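Local coordinates for protein Bd3459 (Bdellovibrio bacteriovorus, PDB 5CEC) that probably acts as a serine-type D-Ala-D-Ala carboxypeptidase or endopeptidase during bacterial predation and binds the ankyrin-repeat immunity protein Bd3460, at residues A[400-403]-A[404-408]. The protein carries 1 engineered substitution. Sequence-based numbering, arbitrary orientation.
Sequences QQIK and NKVSQ
Two and a half turns of helix 394-411, which lies against an antiparallel sheet of the transpeptidase-like fold, place Gln-400 and Asn-404, one turn apart, on the face bound by Bd3460. Besides the backbone bond from Asn-404 N to Gln-400 O, their side-chain amides meet: Gln-400 NE2 donates to Asn-404 OD1 at 3.0 Å, with an N-H...O angle of 157°. OD1 lies almost in the amide plane of Gln-400, whereas NE2 sits above the plane of the side-chain carbonyl of Asn-404, the two amides being turned 48° apart. Gln-400 reaches this position because its chain, with CG anti to the backbone N, bends at chi2 (63°) and leads the amide along the helix. Its OE1 accepts a hydrogen bond from Asn-141 of the Bd3460 chain.

One turn further on, Ser-407 folds its hydroxyl back onto Lys-403. OG donates to Lys-403 O at 2.8 Å, and Ser-407 N reaches Lys-403 O at the same 2.8 Å from the opposite face of the carbonyl, so two donors grip one oxygen. The extended Lys-403 chain carries NZ to a salt bridge with Asp-107 of the Bd3460 chain and also makes a cation-pi contact with Tyr-346. On the sheet side, Ile-402 CG2 and Val-406 CG2 approach to 4.3 Å, both residues packing on strands 364-373 and 376-385.

This part of the helix is thus amphipathic: the apolar branches of Ile-402 and Val-406 join it to the sheet, while the amide-amide bond restrains the rotation of Gln-400 and leaves its oxygen to the immunity protein.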
loop_
_atom_site.group_PDB
_atom_site.type_symbol
_atom_site.label_atom_id
_atom_site.label_comp_id
_atom_site.label_asym_id
_atom_site.label_seq_id
_atom_site.Cartn_x
_atom_site.Cartn_y
_atom_site.Cartn_z
ATOM N N GLN A 400 -1.743 -14.663 -6.087
ATOM C CA GLN A 400 -2.428 -15.036 -7.312
ATOM C C GLN A 400 -3.641 -15.918 -7.022
ATOM O O GLN A 400 -4.664 -15.802 -7.711
ATOM C CB GLN A 400 -1.509 -15.660 -8.347
ATOM C CG GLN A 400 -2.159 -15.775 -9.747
ATOM C CD GLN A 400 -2.493 -14.439 -10.348
ATOM O OE1 GLN A 400 -1.641 -13.576 -10.496
ATOM N NE2 GLN A 400 -3.746 -14.269 -10.770
ATOM N N GLN A 401 -3.578 -16.762 -6.004
ATOM C CA GLN A 401 -4.769 -17.520 -5.619
ATOM C C GLN A 401 -5.914 -16.603 -5.207
ATOM O O GLN A 401 -7.062 -16.853 -5.591
ATOM C CB GLN A 401 -4.465 -18.536 -4.527
ATOM C CG GLN A 401 -3.660 -19.729 -4.999
ATOM C CD GLN A 401 -3.453 -20.763 -3.916
ATOM O OE1 GLN A 401 -4.190 -20.816 -2.933
ATOM N NE2 GLN A 401 -2.482 -21.636 -4.122
ATOM N N ILE A 402 -5.618 -15.549 -4.444
ATOM C CA ILE A 402 -6.627 -14.578 -4.073
ATOM C C ILE A 402 -7.203 -13.910 -5.313
ATOM O O ILE A 402 -8.407 -13.806 -5.463
ATOM C CB ILE A 402 -6.068 -13.519 -3.105
ATOM C CG1 ILE A 402 -5.704 -14.150 -1.746
ATOM C CG2 ILE A 402 -7.073 -12.386 -2.932
ATOM C CD1 ILE A 402 -4.925 -13.240 -0.849
ATOM N N LYS A 403 -6.340 -13.443 -6.212
ATOM C CA LYS A 403 -6.810 -12.773 -7.418
ATOM C C LYS A 403 -7.734 -13.665 -8.221
ATOM O O LYS A 403 -8.776 -13.218 -8.713
ATOM C CB LYS A 403 -5.608 -12.382 -8.285
ATOM C CG LYS A 403 -4.762 -11.297 -7.683
ATOM C CD LYS A 403 -3.565 -10.950 -8.562
ATOM C CE LYS A 403 -2.712 -9.846 -7.962
ATOM N NZ LYS A 403 -1.540 -9.538 -8.802
ATOM N N ASN A 404 -7.382 -14.934 -8.325
ATOM C CA ASN A 404 -8.228 -15.887 -9.060
ATOM C C ASN A 404 -9.556 -16.098 -8.380
ATOM O O ASN A 404 -10.567 -16.211 -9.072
ATOM C CB ASN A 404 -7.484 -17.201 -9.318
ATOM C CG ASN A 404 -6.286 -17.036 -10.287
ATOM O OD1 ASN A 404 -6.123 -16.011 -10.938
ATOM N ND2 ASN A 404 -5.494 -18.046 -10.402
ATOM N N LYS A 405 -9.569 -16.132 -7.051
ATOM C CA LYS A 405 -10.856 -16.289 -6.325
ATOM C C LYS A 405 -11.760 -15.059 -6.520
ATOM O O LYS A 405 -12.990 -15.176 -6.716
ATOM C CB LYS A 405 -10.612 -16.526 -4.829
ATOM C CG LYS A 405 -10.064 -17.914 -4.504
ATOM C CD LYS A 405 -9.708 -18.033 -3.045
ATOM C CE LYS A 405 -8.997 -19.313 -2.710
ATOM N NZ LYS A 405 -9.881 -20.490 -2.979
ATOM N N VAL A 406 -11.168 -13.868 -6.470
ATOM C CA VAL A 406 -11.965 -12.659 -6.704
ATOM C C VAL A 406 -12.435 -12.613 -8.163
ATOM O O VAL A 406 -13.587 -12.246 -8.442
ATOM C CB VAL A 406 -11.192 -11.391 -6.301
ATOM C CG1 VAL A 406 -12.001 -10.134 -6.622
ATOM C CG2 VAL A 406 -10.853 -11.481 -4.824
ATOM N N SER A 407 -11.581 -13.034 -9.092
ATOM C CA SER A 407 -11.961 -13.049 -10.505
ATOM C C SER A 407 -13.128 -14.012 -10.730
ATOM O O SER A 407 -14.067 -13.719 -11.488
ATOM C CB SER A 407 -10.770 -13.434 -11.369
ATOM O OG SER A 407 -9.747 -12.484 -11.236
ATOM N N GLN A 408 -13.093 -15.157 -10.053
ATOM C CA GLN A 408 -14.180 -16.148 -10.147
ATOM C C GLN A 408 -15.483 -15.529 -9.653
ATOM O O GLN A 408 -16.539 -15.723 -10.284
ATOM C CB GLN A 408 -13.830 -17.405 -9.342
ATOM C CG GLN A 408 -14.821 -18.555 -9.476
ATOM C CD GLN A 408 -14.947 -19.063 -10.911
ATOM O OE1 GLN A 408 -13.968 -19.196 -11.638
ATOM N NE2 GLN A 408 -16.163 -19.338 -11.322
#